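Local coordinates for protein ferulic acid esterase, AmCE1/Fae1A (Anaeromyces mucronatus, PDB 5CXX) that probably acts as a feruloyl esterase of the alpha/beta-hydrolase fold, and binds ferulic acid in its pocket, at residues T78-I81 / P82-L86; N115-Y118 / Y119-Y122; L199-E202 / D203-R206. One frame throughout, in Å; residues are numbered along the deposited sequence.

Interaction 1: T78-I81 / P82-L86; sequences TLAI and PTNLL
A chi1 of -80° sets CG1 of Ile81 beside its backbone N and leaves CG2 opposite that N, directed toward the next turn, while chi1 of -72° turns CG of Leu85 opposite its carbonyl carbon. The two branched chains therefore run alongside one another in the same direction, and Ile81 CG2 meets Leu85 CD1 at 3.7 Å. Leu85 N donates to Ile81 O over 2.9 Å, and Asn84 N reaches Ala80 O over the same 2.9 Å. Pro82 breaks this sequence of helical bonds: its N has no hydrogen, and Thr78 O faces the ring carbon Pro82 CD at 3.1 Å. That carbonyl oxygen is buried without a polar partner, and the helix kinks here. The ring also presses closely on the preceding residue, Pro82 CD standing 3.4 Å from Ile81 CB. A water bridges Leu79 O and Thr83 OG1, at 2.7 Å from each, and donates to the carbonyl. The buried Asn84 side chain is held by Tyr23 OH and by the carbonyls of Tyr14 and Thr16. Helix 77-87 forms the crossover between parallel strands 58-62 and 95-99, and its Ile81, Pro82 and Leu85 pack on Phe262, Tyr263 and Ile266 of helix 255-266.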
ATOM      1  N   THR A  78      -9.949   5.358  -4.385  1.00 18.79           N
ATOM      2  CA  THR A  78      -9.605   3.956  -4.124  1.00 19.37           C
ATOM      3  C   THR A  78     -10.547   3.032  -4.875  1.00 18.59           C
ATOM      4  O   THR A  78     -10.125   2.033  -5.502  1.00 19.85           O
ATOM      5  CB  THR A  78      -9.663   3.688  -2.599  1.00 18.45           C
ATOM      6  OG1 THR A  78      -8.669   4.534  -1.983  1.00 18.56           O
ATOM      7  CG2 THR A  78      -9.383   2.205  -2.211  1.00 20.37           C
ATOM      8  N   LEU A  79     -11.845   3.309  -4.740  1.00 18.52           N
ATOM      9  CA  LEU A  79     -12.847   2.499  -5.459  1.00 18.58           C
ATOM     10  C   LEU A  79     -12.932   2.837  -6.933  1.00 22.74           C
ATOM     11  O   LEU A  79     -13.305   1.961  -7.729  1.00 22.22           O
ATOM     12  CB  LEU A  79     -14.254   2.710  -4.841  1.00 20.18           C
ATOM     13  CG  LEU A  79     -14.405   2.248  -3.401  1.00 22.10           C
ATOM     14  CD1 LEU A  79     -15.801   2.682  -2.865  1.00 23.00           C
ATOM     15  CD2 LEU A  79     -14.207   0.716  -3.287  1.00 25.62           C
ATOM     16  N   ALA A  80     -12.655   4.078  -7.327  1.00 19.43           N
ATOM     17  CA  ALA A  80     -12.927   4.441  -8.739  1.00 20.02           C
ATOM     18  C   ALA A  80     -11.796   4.048  -9.679  1.00 19.55           C
ATOM     19  O   ALA A  80     -12.057   3.641 -10.814  1.00 20.84           O
ATOM     20  CB  ALA A  80     -13.192   5.946  -8.879  1.00 20.85           C
ATOM     21  N   ILE A  81     -10.556   4.203  -9.241  1.00 18.09           N
ATOM     22  CA  ILE A  81      -9.430   4.025 -10.169  1.00 18.93           C
ATOM     23  C   ILE A  81      -9.334   2.622 -10.796  1.00 19.99           C
ATOM     24  O   ILE A  81      -9.212   2.516 -12.040  1.00 20.62           O
ATOM     25  CB  ILE A  81      -8.096   4.400  -9.443  1.00 19.76           C
ATOM     26  CG1 ILE A  81      -7.952   5.943  -9.439  1.00 20.44           C
ATOM     27  CG2 ILE A  81      -6.870   3.723 -10.138  1.00 19.06           C
ATOM     28  CD1 ILE A  81      -6.758   6.458  -8.547  1.00 20.27           C
ATOM     29  N   PRO A  82      -9.437   1.545  -9.983  1.00 19.61           N
ATOM     30  CA  PRO A  82      -9.262   0.234 -10.666  1.00 22.15           C
ATOM     31  C   PRO A  82     -10.408  -0.076 -11.619  1.00 20.97           C
ATOM     32  O   PRO A  82     -10.145  -0.621 -12.706  1.00 21.20           O
ATOM     33  CB  PRO A  82      -9.221  -0.781  -9.505  1.00 21.23           C
ATOM     34  CG  PRO A  82      -8.749   0.062  -8.295  1.00 21.77           C
ATOM     35  CD  PRO A  82      -9.424   1.438  -8.492  1.00 19.32           C
ATOM     36  N   THR A  83     -11.643   0.305 -11.283  1.00 21.16           N
ATOM     37  CA  THR A  83     -12.777   0.114 -12.218  1.00 22.12           C
ATOM     38  C   THR A  83     -12.644   0.957 -13.473  1.00 20.73           C
ATOM     39  O   THR A  83     -12.870   0.499 -14.581  1.00 23.79           O
ATOM     40  CB  THR A  83     -14.108   0.431 -11.470  1.00 22.05           C
ATOM     41  OG1 THR A  83     -14.315  -0.631 -10.551  1.00 24.98           O
ATOM     42  CG2 THR A  83     -15.311   0.526 -12.453  1.00 24.33           C
ATOM     43  N   ASN A  84     -12.271   2.215 -13.287  1.00 21.57           N
ATOM     44  CA  ASN A  84     -12.193   3.112 -14.429  1.00 22.25           C
ATOM     45  C   ASN A  84     -11.059   2.680 -15.355  1.00 23.74           C
ATOM     46  O   ASN A  84     -11.198   2.810 -16.577  1.00 26.25           O
ATOM     47  CB  ASN A  84     -12.011   4.564 -13.958  1.00 21.86           C
ATOM     48  CG  ASN A  84     -13.321   5.141 -13.401  1.00 22.72           C
ATOM     49  OD1 ASN A  84     -14.427   4.693 -13.796  1.00 23.14           O
ATOM     50  ND2 ASN A  84     -13.220   6.149 -12.530  1.00 21.94           N
ATOM     51  N   LEU A  85      -9.961   2.170 -14.782  1.00 21.71           N
ATOM     52  CA  LEU A  85      -8.893   1.616 -15.653  1.00 21.28           C
ATOM     53  C   LEU A  85      -9.352   0.330 -16.308  1.00 25.46           C
ATOM     54  O   LEU A  85      -9.058   0.086 -17.501  1.00 27.02           O
ATOM     55  CB  LEU A  85      -7.599   1.386 -14.856  1.00 21.00           C
ATOM     56  CG  LEU A  85      -6.841   2.647 -14.439  1.00 23.15           C
ATOM     57  CD1 LEU A  85      -5.750   2.332 -13.361  1.00 22.06           C
ATOM     58  CD2 LEU A  85      -6.228   3.334 -15.705  1.00 24.01           C
ATOM     59  N   LEU A  86     -10.058  -0.512 -15.550  1.00 23.73           N
ATOM     60  CA  LEU A  86     -10.546  -1.790 -16.124  1.00 24.99           C
ATOM     61  C   LEU A  86     -11.405  -1.562 -17.365  1.00 29.22           C
ATOM     62  O   LEU A  86     -11.330  -2.295 -18.380  1.00 30.09           O
ATOM     63  CB  LEU A  86     -11.333  -2.556 -15.018  1.00 23.74           C
ATOM     64  CG  LEU A  86     -12.099  -3.780 -15.548  1.00 27.09           C
ATOM     65  CD1 LEU A  86     -11.106  -4.834 -16.052  1.00 29.76           C
ATOM     66  CD2 LEU A  86     -12.916  -4.318 -14.344  1.00 27.64           C
TER
HETATM   67  O   HOH W   1     -12.555  -0.547  -8.524  1.00 21.58           O

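Interaction 2: N115-Y118 / Y119-Y122; sequences NPEY and YKGY. With FER (3-(4-hydroxy-3-methoxyphenyl)-2-propenoic acid), chain D.
Tyr118 and Tyr122, one turn apart, form an offset edge-to-face pair: the edge of Tyr122 is directed at the face of Tyr118, with planes at 72° and ring centroids 5.3 Å apart. Tyr122 CE1 makes the closest ring contact, 3.5 Å from Tyr118 CZ. A chi1 of -179° carries the Tyr118 ring away from its backbone N so that its hydroxyl can accept from Tyr122, OH to OH at 2.9 Å; Met66 N adds a weak bond to each hydroxyl. These links probably restrict how far either ring can turn.

Tyr119 is contacted on both faces of its ring. Asn115 O stands 3.2 Å above the centre of the Tyr119 ring on one side, and the methoxy carbon C10 of ferulic acid stands 3.3 Å from the ring plane on the other, a CH-pi kind of approach. The Tyr119 hydroxyl is bonded to Ser193.

On the solvent side Lys120 NZ forms a salt bridge with Glu117 OE1 at 3.0 Å, on the syn side of the carboxylate. Asn115 is the N-cap of helix 116-123: its OD1 accepts from Tyr118 N at 3.0 Å, from above the amide plane. Tyr119 of this short helix forms one wall of the ferulic acid pocket, where Asp190 OD2, His196 NE2, Leu65 N and Met157 N also bond to the ligand.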
ATOM      1  N   ASN A 115       5.499   8.722  18.065  1.00 27.23           N
ATOM      2  CA  ASN A 115       6.519   8.185  18.941  1.00 31.67           C
ATOM      3  C   ASN A 115       6.801   6.748  18.579  1.00 28.00           C
ATOM      4  O   ASN A 115       5.950   6.031  17.992  1.00 24.06           O
ATOM      5  CB  ASN A 115       6.169   8.336  20.422  1.00 40.45           C
ATOM      6  CG  ASN A 115       5.091   7.405  20.891  1.00 41.60           C
ATOM      7  OD1 ASN A 115       5.257   6.188  20.908  1.00 42.23           O
ATOM      8  ND2 ASN A 115       4.001   7.981  21.384  1.00 43.32           N
ATOM      9  N   PRO A 116       8.002   6.314  18.910  1.00 25.10           N
ATOM     10  CA  PRO A 116       8.494   5.021  18.486  1.00 25.20           C
ATOM     11  C   PRO A 116       7.632   3.894  18.963  1.00 24.79           C
ATOM     12  O   PRO A 116       7.554   2.900  18.278  1.00 23.99           O
ATOM     13  CB  PRO A 116       9.846   4.928  19.156  1.00 27.73           C
ATOM     14  CG  PRO A 116      10.269   6.358  19.170  1.00 30.43           C
ATOM     15  CD  PRO A 116       9.061   7.071  19.641  1.00 29.66           C
ATOM     16  N   GLU A 117       7.085   4.000  20.171  1.00 23.79           N
ATOM     17  CA  GLU A 117       6.268   2.889  20.630  1.00 23.78           C
ATOM     18  C   GLU A 117       5.040   2.709  19.783  1.00 23.10           C
ATOM     19  O   GLU A 117       4.657   1.584  19.498  1.00 24.73           O
ATOM     20  CB  GLU A 117       5.867   3.110  22.110  1.00 29.15           C
ATOM     21  CG  GLU A 117       5.152   1.879  22.692  1.00 42.10           C
ATOM     22  CD  GLU A 117       6.030   0.618  22.722  1.00 48.59           C
ATOM     23  OE1 GLU A 117       7.280   0.748  22.755  1.00 46.69           O
ATOM     24  OE2 GLU A 117       5.468  -0.498  22.748  1.00 51.05           O
ATOM     25  N   TYR A 118       4.415   3.798  19.345  1.00 22.50           N
ATOM     26  CA  TYR A 118       3.249   3.630  18.460  1.00 20.81           C
ATOM     27  C   TYR A 118       3.663   3.040  17.080  1.00 20.16           C
ATOM     28  O   TYR A 118       2.990   2.175  16.490  1.00 19.38           O
ATOM     29  CB  TYR A 118       2.494   4.996  18.308  1.00 20.74           C
ATOM     30  CG  TYR A 118       1.250   4.921  17.438  1.00 20.58           C
ATOM     31  CD1 TYR A 118       0.150   4.141  17.841  1.00 19.93           C
ATOM     32  CD2 TYR A 118       1.134   5.700  16.290  1.00 20.04           C
ATOM     33  CE1 TYR A 118      -0.974   4.068  17.035  1.00 21.99           C
ATOM     34  CE2 TYR A 118       0.003   5.666  15.503  1.00 23.31           C
ATOM     35  CZ  TYR A 118      -1.057   4.834  15.880  1.00 25.57           C
ATOM     36  OH  TYR A 118      -2.178   4.776  15.044  1.00 25.00           O
ATOM     37  N   TYR A 119       4.826   3.488  16.552  1.00 19.17           N
ATOM     38  CA  TYR A 119       5.259   2.923  15.285  1.00 17.99           C
ATOM     39  C   TYR A 119       5.434   1.419  15.294  1.00 18.97           C
ATOM     40  O   TYR A 119       5.249   0.797  14.224  1.00 19.01           O
ATOM     41  CB  TYR A 119       6.601   3.574  14.884  1.00 18.89           C
ATOM     42  CG  TYR A 119       6.629   5.086  14.870  1.00 18.58           C
ATOM     43  CD1 TYR A 119       5.488   5.874  14.644  1.00 20.40           C
ATOM     44  CD2 TYR A 119       7.854   5.750  15.023  1.00 19.60           C
ATOM     45  CE1 TYR A 119       5.557   7.255  14.645  1.00 19.03           C
ATOM     46  CE2 TYR A 119       7.912   7.138  14.971  1.00 21.31           C
ATOM     47  CZ  TYR A 119       6.776   7.870  14.786  1.00 21.28           C
ATOM     48  OH  TYR A 119       6.855   9.250  14.800  1.00 22.63           O
ATOM     49  N   LYS A 120       5.864   0.859  16.434  1.00 19.98           N
ATOM     50  CA  LYS A 120       6.109  -0.604  16.499  1.00 21.50           C
ATOM     51  C   LYS A 120       4.890  -1.424  16.049  1.00 19.01           C
ATOM     52  O   LYS A 120       5.028  -2.511  15.494  1.00 19.39           O
ATOM     53  CB  LYS A 120       6.488  -1.026  17.916  1.00 23.53           C
ATOM     54  CG  LYS A 120       7.910  -0.499  18.292  1.00 34.52           C
ATOM     55  CD  LYS A 120       8.185  -0.940  19.728  1.00 37.17           C
ATOM     56  CE  LYS A 120       9.532  -0.348  20.227  1.00 47.73           C
ATOM     57  NZ  LYS A 120       9.678  -0.645  21.677  1.00 51.68           N
ATOM     58  N   GLY A 121       3.684  -0.916  16.327  1.00 20.52           N
ATOM     59  CA  GLY A 121       2.469  -1.613  15.900  1.00 18.64           C
ATOM     60  C   GLY A 121       2.281  -1.675  14.397  1.00 18.80           C
ATOM     61  O   GLY A 121       1.765  -2.688  13.875  1.00 18.57           O
ATOM     62  N   TYR A 122       2.775  -0.670  13.691  1.00 18.33           N
ATOM     63  CA  TYR A 122       2.783  -0.711  12.248  1.00 18.47           C
ATOM     64  C   TYR A 122       3.858  -1.676  11.746  1.00 18.54           C
ATOM     65  O   TYR A 122       3.660  -2.417  10.760  1.00 18.85           O
ATOM     66  CB  TYR A 122       3.032   0.737  11.638  1.00 17.41           C
ATOM     67  CG  TYR A 122       1.798   1.595  11.825  1.00 17.23           C
ATOM     68  CD1 TYR A 122       1.511   2.172  13.068  1.00 19.11           C
ATOM     69  CD2 TYR A 122       0.924   1.815  10.716  1.00 23.12           C
ATOM     70  CE1 TYR A 122       0.311   2.935  13.230  1.00 22.50           C
ATOM     71  CE2 TYR A 122      -0.252   2.595  10.884  1.00 23.56           C
ATOM     72  CZ  TYR A 122      -0.540   3.095  12.118  1.00 26.32           C
ATOM     73  OH  TYR A 122      -1.710   3.856  12.292  1.00 27.80           O
TER
HETATM   74  C4  FER D 301       7.351  10.599  11.316  1.00 19.73           C
HETATM   75  C5  FER D 301       6.540  11.556  10.641  1.00 21.99           C
HETATM   76  C6  FER D 301       5.404  11.148  10.005  1.00 21.00           C
HETATM   77  C3  FER D 301       7.000   9.239  11.233  1.00 18.96           C
HETATM   78  C2  FER D 301       5.850   8.813  10.623  1.00 18.19           C
HETATM   79  C1  FER D 301       5.060   9.755   9.990  1.00 19.78           C
HETATM   80  C10 FER D 301       7.608   7.052  11.598  1.00 21.00           C
HETATM   81  C7  FER D 301       3.800   9.288   9.346  1.00 20.56           C
HETATM   82  C8  FER D 301       2.781  10.090   8.991  1.00 18.94           C
HETATM   83  C9  FER D 301       1.554   9.458   8.337  1.00 21.10           C
HETATM   84  O1  FER D 301       1.447   8.207   8.140  1.00 19.87           O
HETATM   85  O2  FER D 301       0.601  10.217   8.016  1.00 24.99           O
HETATM   86  O4  FER D 301       8.505  10.889  11.980  1.00 22.54           O
HETATM   87  O3  FER D 301       7.874   8.420  11.885  1.00 20.39           O

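Interaction 3: L199-E202 / D203-R206; sequences LISE and DEFR
Ser201 and Glu204 clasp each other through two reciprocal bonds. Ser201 N donates almost straight, at 170°, to Glu204 OE1 over 3.0 Å, although it arrives from above the carboxylate plane rather than within it. In return Glu204 N donates to Ser201 OG over 3.2 Å, with a weak second bond to Ser201 O. The serine hydroxyl is available for this because chi1 of 69° tucks OG between its backbone N and carbonyl carbon, and Glu204, extended beyond CG, folds its carboxylate back over the serine. A water 2.7 Å from Ser201 OG also gives a weak bond to Glu204 OE2. With an alanine here in place of the serine, Glu204 N would probably keep just its weak bond to the Ser201 carbonyl, and the water would lose its hydroxyl partner.

These reciprocal serine-glutamate bonds brace a tight turn in the loop between strands 194-196 and 213-219. Phe205 N closes the turn on Glu202 O at 3.0 Å, and Phe205 itself is the centre of an inverse gamma turn. Beyond it Arg206 NE returns to Asp203 O over 3.0 Å, with the carbonyl oxygen close to the guanidinium plane.

On the inner side Ile200 lies across Phe205, nearly perpendicular to it, its CD1 3.8 Å from Phe205 CB. Farther out, Asn239 ND2 bonds to the carbonyls of both Glu202 and Phe205. Phe205 packs on Leu163 and meets the ring of Tyr167 edge-to-face, both of helix 157-168, and touches Ile235 and Leu236 of helix 228-238.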
ATOM      1  N   LEU A 199      14.480   0.457  10.569  1.00 21.53           N
ATOM      2  CA  LEU A 199      14.218  -0.957  10.636  1.00 21.38           C
ATOM      3  C   LEU A 199      15.367  -1.801  10.125  1.00 23.67           C
ATOM      4  O   LEU A 199      15.602  -2.914  10.606  1.00 23.79           O
ATOM      5  CB  LEU A 199      12.970  -1.250   9.817  1.00 20.25           C
ATOM      6  CG  LEU A 199      11.673  -0.572  10.333  1.00 24.33           C
ATOM      7  CD1 LEU A 199      10.477  -0.731   9.361  1.00 22.04           C
ATOM      8  CD2 LEU A 199      11.271  -1.083  11.707  1.00 23.93           C
ATOM      9  N   ILE A 200      16.065  -1.256   9.128  1.00 21.54           N
ATOM     10  CA  ILE A 200      17.171  -1.933   8.474  1.00 20.07           C
ATOM     11  C   ILE A 200      18.221  -0.868   8.161  1.00 23.26           C
ATOM     12  O   ILE A 200      17.894   0.323   8.160  1.00 22.42           O
ATOM     13  CB  ILE A 200      16.745  -2.652   7.173  1.00 22.15           C
ATOM     14  CG1 ILE A 200      16.005  -1.694   6.253  1.00 23.02           C
ATOM     15  CG2 ILE A 200      15.847  -3.876   7.591  1.00 25.32           C
ATOM     16  CD1 ILE A 200      15.568  -2.303   4.884  1.00 22.03           C
ATOM     17  N   SER A 201      19.439  -1.281   7.822  1.00 21.66           N
ATOM     18  CA  SER A 201      20.393  -0.319   7.306  1.00 24.06           C
ATOM     19  C   SER A 201      20.075   0.033   5.832  1.00 22.76           C
ATOM     20  O   SER A 201      19.359  -0.684   5.139  1.00 21.79           O
ATOM     21  CB  SER A 201      21.803  -0.879   7.389  1.00 25.63           C
ATOM     22  OG  SER A 201      21.935  -1.966   6.456  1.00 27.61           O
ATOM     23  N   GLU A 202      20.674   1.102   5.325  1.00 22.76           N
ATOM     24  CA  GLU A 202      20.500   1.420   3.919  1.00 21.40           C
ATOM     25  C   GLU A 202      20.967   0.274   2.992  1.00 24.47           C
ATOM     26  O   GLU A 202      20.281  -0.070   2.057  1.00 22.98           O
ATOM     27  CB  GLU A 202      21.267   2.723   3.625  1.00 24.79           C
ATOM     28  CG  GLU A 202      20.587   3.917   4.339  1.00 24.90           C
ATOM     29  CD  GLU A 202      21.222   5.257   4.003  1.00 31.07           C
ATOM     30  OE1 GLU A 202      22.345   5.262   3.428  1.00 31.41           O
ATOM     31  OE2 GLU A 202      20.637   6.314   4.347  1.00 28.25           O
ATOM     32  N   ASP A 203      22.135  -0.317   3.276  1.00 24.26           N
ATOM     33  CA  ASP A 203      22.639  -1.412   2.414  1.00 25.54           C
ATOM     34  C   ASP A 203      21.726  -2.617   2.427  1.00 24.04           C
ATOM     35  O   ASP A 203      21.743  -3.415   1.471  1.00 27.88           O
ATOM     36  CB  ASP A 203      24.062  -1.822   2.839  1.00 27.95           C
ATOM     37  CG  ASP A 203      25.091  -0.893   2.294  1.00 30.09           C
ATOM     38  OD1 ASP A 203      24.814  -0.137   1.331  1.00 28.25           O
ATOM     39  OD2 ASP A 203      26.210  -0.904   2.829  1.00 35.06           O
ATOM     40  N   GLU A 204      20.921  -2.759   3.482  1.00 20.84           N
ATOM     41  CA  GLU A 204      19.982  -3.879   3.603  1.00 21.06           C
ATOM     42  C   GLU A 204      18.669  -3.614   2.895  1.00 23.12           C
ATOM     43  O   GLU A 204      17.819  -4.529   2.834  1.00 24.28           O
ATOM     44  CB  GLU A 204      19.699  -4.183   5.070  1.00 21.58           C
ATOM     45  CG  GLU A 204      20.896  -4.882   5.715  1.00 23.07           C
ATOM     46  CD  GLU A 204      20.928  -4.760   7.257  1.00 24.81           C
ATOM     47  OE1 GLU A 204      19.968  -4.227   7.874  1.00 24.95           O
ATOM     48  OE2 GLU A 204      21.950  -5.187   7.806  1.00 27.04           O
ATOM     49  N   PHE A 205      18.476  -2.396   2.366  1.00 21.97           N
ATOM     50  CA  PHE A 205      17.163  -2.044   1.757  1.00 21.88           C
ATOM     51  C   PHE A 205      17.210  -2.537   0.302  1.00 20.37           C
ATOM     52  O   PHE A 205      17.521  -1.777  -0.638  1.00 22.81           O
ATOM     53  CB  PHE A 205      16.937  -0.544   1.866  1.00 19.84           C
ATOM     54  CG  PHE A 205      15.543  -0.089   1.504  1.00 20.27           C
ATOM     55  CD1 PHE A 205      14.513  -0.984   1.262  1.00 19.67           C
ATOM     56  CD2 PHE A 205      15.299   1.268   1.465  1.00 21.85           C
ATOM     57  CE1 PHE A 205      13.217  -0.478   0.966  1.00 21.31           C
ATOM     58  CE2 PHE A 205      14.015   1.778   1.181  1.00 23.36           C
ATOM     59  CZ  PHE A 205      12.983   0.873   0.904  1.00 20.50           C
ATOM     60  N   ARG A 206      16.986  -3.834   0.129  1.00 23.09           N
ATOM     61  CA  ARG A 206      17.132  -4.528  -1.163  1.00 21.47           C
ATOM     62  C   ARG A 206      16.418  -5.892  -1.029  1.00 23.10           C
ATOM     63  O   ARG A 206      16.065  -6.323   0.086  1.00 22.52           O
ATOM     64  CB  ARG A 206      18.614  -4.699  -1.547  1.00 23.50           C
ATOM     65  CG  ARG A 206      19.387  -5.550  -0.536  1.00 25.27           C
ATOM     66  CD  ARG A 206      20.783  -5.894  -1.008  1.00 28.26           C
ATOM     67  NE  ARG A 206      21.614  -4.738  -1.232  1.00 30.28           N
ATOM     68  CZ  ARG A 206      22.117  -4.409  -2.434  1.00 29.98           C
ATOM     69  NH1 ARG A 206      21.785  -5.119  -3.522  1.00 31.47           N
ATOM     70  NH2 ARG A 206      22.911  -3.362  -2.549  1.00 37.40           N
TER
HETATM   71  O   HOH W   2      24.417  -3.069   6.588  1.00 33.57           O

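Overall arrangement
Interaction 1 is the buried contact, interaction 2 is partly buried, and interaction 3 lies at the surface, in step with their chemistry: aliphatic packing round a proline kink, then tyrosines with a salt bridge on the exposed side, then serine and carboxylate bonds with water. Interaction 1 sits on the opposite side of the chain's centre from the other two, about 32 and 34 Å away between centres. Interactions 2 and 3 have centres about 19 Å apart and do not touch, but both pack on helix 157-168, through Met157 and Thr161 in one case and Leu163, Tyr167 and Met168 in the other. Of the three, residues 115-122 reach the ligand.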